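Local coordinates for pollen-specific leucine-rich repeat extensin-like protein 1 (Arabidopsis thaliana, PDB 6TME) that probably binds small secreted signalling peptides of the RALF family in the pollen-tube cell wall through its leucine-rich repeats, helping to control wall integrity and growth, at residues S213-A218 with K234-I239; N259-D264 with N283-D288. All blocks are in the same frame, centred on the assembly; numbering follows the deposited sequence.

Contact 1: residues S213-A218 with K234-I239. With NAG (2-acetamido-2-deoxy-beta-D-glucopyranose), chain G.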
# COMPACT_ATOMS: atom_id res chain seq x y z
N SER A 213 -8.71 -0.90 4.20
CA SER A 213 -8.16 -0.32 5.42
C SER A 213 -6.82 0.38 5.19
O SER A 213 -6.47 1.27 5.98
CB SER A 213 -8.01 -1.41 6.50
OG SER A 213 -6.99 -2.33 6.16
N VAL A 214 -6.06 0.02 4.16
CA VAL A 214 -4.80 0.71 3.85
C VAL A 214 -4.66 0.83 2.34
O VAL A 214 -4.86 -0.16 1.61
CB VAL A 214 -3.56 0.01 4.45
CG1 VAL A 214 -3.44 -1.47 4.00
CG2 VAL A 214 -2.29 0.76 4.07
N VAL A 215 -4.31 2.03 1.86
CA VAL A 215 -4.00 2.29 0.45
C VAL A 215 -2.71 3.12 0.38
O VAL A 215 -2.62 4.18 1.02
CB VAL A 215 -5.14 3.05 -0.27
CG1 VAL A 215 -4.80 3.17 -1.73
CG2 VAL A 215 -6.51 2.38 -0.06
N THR A 216 -1.73 2.67 -0.41
CA THR A 216 -0.53 3.45 -0.66
C THR A 216 -0.39 3.79 -2.14
O THR A 216 -0.54 2.91 -3.01
CB THR A 216 0.74 2.74 -0.15
OG1 THR A 216 1.01 1.55 -0.90
CG2 THR A 216 0.60 2.41 1.34
N PHE A 217 -0.15 5.08 -2.42
CA PHE A 217 0.17 5.63 -3.74
C PHE A 217 1.57 6.22 -3.80
O PHE A 217 1.96 6.74 -4.86
CB PHE A 217 -0.78 6.77 -4.13
CG PHE A 217 -2.22 6.41 -4.16
CD1 PHE A 217 -2.80 5.94 -5.34
CD2 PHE A 217 -3.01 6.60 -3.05
CE1 PHE A 217 -4.15 5.62 -5.39
CE2 PHE A 217 -4.36 6.27 -3.08
CZ PHE A 217 -4.93 5.78 -4.26
N ALA A 218 2.30 6.22 -2.68
CA ALA A 218 3.56 6.95 -2.56
C ALA A 218 4.50 6.66 -3.73
O ALA A 218 4.50 5.57 -4.29
CB ALA A 218 4.24 6.57 -1.24
N LYS A 234 -14.90 3.82 3.27
CA LYS A 234 -15.14 3.17 4.54
C LYS A 234 -13.93 2.32 4.91
O LYS A 234 -13.11 1.93 4.05
CB LYS A 234 -16.41 2.32 4.47
CG LYS A 234 -17.27 2.59 3.25
N ASN A 235 -13.81 2.05 6.21
CA ASN A 235 -12.78 1.19 6.77
C ASN A 235 -11.38 1.79 6.67
O ASN A 235 -10.43 1.14 7.12
CB ASN A 235 -12.74 -0.19 6.09
CG ASN A 235 -14.11 -0.82 5.99
OD1 ASN A 235 -14.97 -0.63 6.85
ND2 ASN A 235 -14.33 -1.58 4.91
N LEU A 236 -11.22 2.99 6.11
CA LEU A 236 -9.88 3.49 5.84
C LEU A 236 -9.15 3.86 7.13
O LEU A 236 -9.64 4.68 7.91
CB LEU A 236 -9.95 4.70 4.91
CG LEU A 236 -8.58 5.27 4.57
CD1 LEU A 236 -7.83 4.23 3.73
CD2 LEU A 236 -8.74 6.55 3.80
N ASN A 237 -7.96 3.27 7.35
CA ASN A 237 -7.09 3.62 8.47
C ASN A 237 -5.83 4.37 8.08
O ASN A 237 -5.36 5.22 8.86
CB ASN A 237 -6.66 2.37 9.25
CG ASN A 237 -7.80 1.75 10.02
OD1 ASN A 237 -8.70 2.45 10.52
ND2 ASN A 237 -7.80 0.43 10.11
N GLU A 238 -5.24 4.06 6.92
CA GLU A 238 -3.92 4.56 6.51
C GLU A 238 -3.92 4.83 5.02
O GLU A 238 -4.24 3.93 4.23
CB GLU A 238 -2.80 3.58 6.88
CG GLU A 238 -2.77 3.20 8.36
CD GLU A 238 -1.74 2.13 8.74
OE1 GLU A 238 -0.76 1.89 7.99
OE2 GLU A 238 -1.94 1.53 9.82
N ILE A 239 -3.58 6.05 4.62
CA ILE A 239 -3.47 6.42 3.21
C ILE A 239 -2.19 7.23 3.03
O ILE A 239 -1.92 8.16 3.79
CB ILE A 239 -4.71 7.19 2.71
CG1 ILE A 239 -4.68 7.32 1.19
CG2 ILE A 239 -4.86 8.58 3.39
CD1 ILE A 239 -6.04 7.14 0.54
C1 NAG G . -15.33 3.84 11.75
C2 NAG G . -16.38 3.99 10.66
C3 NAG G . -17.77 3.88 11.26
C4 NAG G . -17.90 2.56 12.02
C5 NAG G . -16.77 2.40 13.03
C6 NAG G . -16.75 1.03 13.67
C7 NAG G . -15.74 5.30 8.68
C8 NAG G . -15.40 3.98 8.05
N2 NAG G . -16.22 5.24 9.93
O4 NAG G . -19.16 2.51 12.69
O5 NAG G . -15.49 2.58 12.40
O6 NAG G . -15.45 0.69 14.11
O7 NAG G . -15.61 6.36 8.08

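Contact 2: residues N259-D264 with N283-D288. With NAG (2-acetamido-2-deoxy-beta-D-glucopyranose), chain G; NAG (2-acetamido-2-deoxy-beta-D-glucopyranose), chain E.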
# COMPACT_ATOMS: atom_id res chain seq x y z
N ASN A 259 -11.85 7.36 11.02
CA ASN A 259 -11.07 6.22 11.49
C ASN A 259 -9.62 6.23 11.01
O ASN A 259 -8.88 5.29 11.30
CB ASN A 259 -11.73 4.89 11.08
CG ASN A 259 -13.02 4.62 11.86
OD1 ASN A 259 -13.09 4.88 13.07
ND2 ASN A 259 -14.04 4.11 11.18
N VAL A 260 -9.19 7.29 10.32
CA VAL A 260 -7.83 7.37 9.81
C VAL A 260 -6.84 7.57 10.95
O VAL A 260 -7.03 8.42 11.82
CB VAL A 260 -7.73 8.50 8.78
CG1 VAL A 260 -6.31 9.05 8.71
CG2 VAL A 260 -8.18 8.00 7.41
N THR A 261 -5.75 6.78 10.95
CA THR A 261 -4.64 7.00 11.87
C THR A 261 -3.40 7.59 11.20
O THR A 261 -2.53 8.12 11.90
CB THR A 261 -4.22 5.68 12.54
OG1 THR A 261 -3.83 4.73 11.53
CG2 THR A 261 -5.35 5.12 13.37
N VAL A 262 -3.29 7.45 9.88
CA VAL A 262 -2.10 7.84 9.15
C VAL A 262 -2.59 8.54 7.89
O VAL A 262 -3.20 7.90 7.02
CB VAL A 262 -1.20 6.65 8.75
CG1 VAL A 262 -0.08 7.17 7.86
CG2 VAL A 262 -0.64 5.92 9.97
N PHE A 263 -2.32 9.83 7.79
CA PHE A 263 -2.63 10.59 6.59
C PHE A 263 -1.37 11.34 6.18
O PHE A 263 -0.99 12.34 6.81
CB PHE A 263 -3.81 11.55 6.81
CG PHE A 263 -4.33 12.14 5.52
CD1 PHE A 263 -3.68 13.21 4.93
CD2 PHE A 263 -5.40 11.57 4.86
CE1 PHE A 263 -4.12 13.71 3.72
CE2 PHE A 263 -5.84 12.07 3.65
CZ PHE A 263 -5.21 13.14 3.08
N ASP A 264 -0.72 10.88 5.12
CA ASP A 264 0.55 11.45 4.68
C ASP A 264 0.40 11.95 3.24
O ASP A 264 0.24 11.15 2.32
CB ASP A 264 1.67 10.43 4.83
CG ASP A 264 3.06 11.06 4.74
OD1 ASP A 264 3.25 12.00 3.93
OD2 ASP A 264 3.98 10.61 5.47
N ASN A 283 -9.15 10.20 14.97
CA ASN A 283 -8.23 9.10 15.26
C ASN A 283 -6.83 9.29 14.71
O ASN A 283 -5.98 8.42 14.94
CB ASN A 283 -8.78 7.77 14.73
CG ASN A 283 -9.67 7.05 15.74
OD1 ASN A 283 -9.19 6.50 16.74
ND2 ASN A 283 -10.98 7.08 15.49
N VAL A 284 -6.56 10.38 13.99
CA VAL A 284 -5.30 10.46 13.26
C VAL A 284 -4.15 10.51 14.26
O VAL A 284 -4.22 11.18 15.29
CB VAL A 284 -5.28 11.65 12.29
CG1 VAL A 284 -5.00 12.96 12.99
CG2 VAL A 284 -4.24 11.39 11.19
N GLU A 285 -3.12 9.71 13.99
CA GLU A 285 -1.94 9.67 14.84
C GLU A 285 -0.73 10.28 14.16
O GLU A 285 0.02 11.04 14.80
CB GLU A 285 -1.64 8.22 15.24
CG GLU A 285 -2.63 7.66 16.24
CD GLU A 285 -2.55 6.15 16.36
OE1 GLU A 285 -1.51 5.57 15.97
OE2 GLU A 285 -3.53 5.54 16.83
N GLN A 286 -0.56 9.98 12.88
CA GLN A 286 0.52 10.48 12.05
C GLN A 286 -0.11 11.31 10.95
O GLN A 286 -0.98 10.82 10.23
CB GLN A 286 1.34 9.33 11.46
CG GLN A 286 1.93 8.37 12.49
CD GLN A 286 3.17 8.93 13.18
OE1 GLN A 286 3.97 9.66 12.58
NE2 GLN A 286 3.32 8.60 14.44
N MET A 287 0.29 12.57 10.85
CA MET A 287 -0.22 13.46 9.82
C MET A 287 0.95 14.27 9.29
O MET A 287 1.63 14.96 10.07
CB MET A 287 -1.33 14.37 10.36
CG MET A 287 -2.18 14.99 9.24
SD MET A 287 -3.85 15.50 9.72
CE MET A 287 -3.50 16.72 10.96
N ASP A 288 1.20 14.17 7.99
CA ASP A 288 2.38 14.74 7.35
C ASP A 288 1.93 15.52 6.12
O ASP A 288 1.46 14.92 5.15
CB ASP A 288 3.38 13.65 6.94
CG ASP A 288 4.72 14.22 6.42
OD1 ASP A 288 4.83 15.43 6.17
OD2 ASP A 288 5.69 13.45 6.27
C1 NAG G . -15.33 3.84 11.75
C2 NAG G . -16.38 3.99 10.66
C3 NAG G . -17.77 3.88 11.26
C4 NAG G . -17.90 2.56 12.02
C5 NAG G . -16.77 2.40 13.03
C6 NAG G . -16.75 1.03 13.67
C7 NAG G . -15.74 5.30 8.68
C8 NAG G . -15.40 3.98 8.05
N2 NAG G . -16.22 5.24 9.93
O4 NAG G . -19.16 2.51 12.69
O5 NAG G . -15.49 2.58 12.40
O6 NAG G . -15.45 0.69 14.11
O7 NAG G . -15.61 6.36 8.08
C1 NAG E . 7.33 12.03 12.41
C2 NAG E . 8.34 10.90 12.58
C3 NAG E . 9.58 11.15 11.73
C4 NAG E . 9.18 11.30 10.27
C5 NAG E . 8.15 12.42 10.12
C6 NAG E . 7.55 12.47 8.73
C7 NAG E . 8.04 9.90 14.82
C8 NAG E . 8.56 9.83 16.22
N2 NAG E . 8.70 10.72 13.98
O3 NAG E . 10.47 10.05 11.86
O4 NAG E . 10.32 11.52 9.44
O5 NAG E . 7.05 12.21 11.01
O6 NAG E . 6.66 11.37 8.53
O7 NAG E . 7.06 9.24 14.45
O HOH W 1 -9.10 9.95 12.17

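Contact 1: residues S213-A218 with K234-I239
Val214 and Glu238, paired across two parallel strands, send their side chains to the same face of the sheet, where they cross obliquely with Val214 CG2 4.0 Å from Glu238 CB. With chi1 of Val214 at 56°, CG1 sits between N and the carbonyl carbon, leaving CG2 trans to N, against the glutamate's aliphatic root; the carboxylate runs on, its OE1 bonding the backbone of another protein's chain. A residue with a greasy stem and a charged tip thus serves both neighbours. The opposite face is apolar. There Ile239 CD1 meets the edge of the Phe217 ring at CE2, 4.1 Å away, close to the ring plane, and also comes to 4.3 Å from Val215 CB. Leu236 CD1 reaches Val215 CG2 more loosely, at 4.4 Å. Two donors grip Ser213 O: Asn237 N at 2.8 Å, tilted from the carbonyl plane, and Glu238 N at 3.2 Å, within it. Val215 N then bonds Glu238 O at 3.0 Å, setting the register. Asn220 and Asn244 both donate side-chain N-H groups to Phe217 O. Short parallel strands, alternate apolar residues turned into the core (Val215, Ile239) and a row of asparagines at the turn mark the leucine-rich repeat solenoid.

Contact 2: residues N259-D264 with N283-D288
The carboxylates of Asp264 and Asp288 lie side by side and point the same way, their planes 45° apart. One face of the Asp264 group is covered by Asp288 CB, which sits over it 3.4 Å from Asp264 CG, while Asp264 OD2 and Asp288 OD2 stand 3.4 Å apart. Both side chains run anti to the backbone N (chi1 -165° and -172°), which aligns them. Other partners hold the oxygens: Ser266 OG and an aromatic side chain of another protein's chain for Asp264, and Ser290 N plus a weak bond from the O6 of a glycan sugar for Asp288. With alanine at Asp264, the Ser266 hydroxyl and the aromatic group of the other protein would probably lose their partner, and Asp288 CB the carboxylate it lies over. On the side to which Phe263 and Met287 turn, Val284 CG2 lies 4.0 Å from Val260 CG1, beta-branched residues suited to a buried apolar interior. Thr261 O takes both Glu285 N (2.7 Å) and the straighter Gln286 N; Phe263 N to Gln286 O and Asp288 N to Phe263 O continue the pairing. A water bridges Val260 O and Asn283 N, near Asn259, whose ND2 carries an N-linked sugar. Two carboxylates this close would probably raise the proton affinity of one, partly offset by their hydroxyl and N-H partners, on the face another protein touches.

Overall arrangement
Reading from the N terminus, contact 1 closes the loop between 213-218 and 234-239, and contact 2 later closes that between 259-264 and 283-288. The two follow in series, neither enclosing nor crossing the other, and each joins successive turns of the solenoid. Their centres lie about 10 Å apart because strands 238-240 and 262-264 are neighbours: Asn237 O probably accepts from Thr261 N, Ile239 N probably donates to Val262 O, and Ile239 packs on Phe263 in the interior. Four consecutive coils are thus tied together, continued by strand 191-193 before them and 310-312 after. The sugar on Asn259 also reaches back to Lys234 and Asn235, so it touches both contacts.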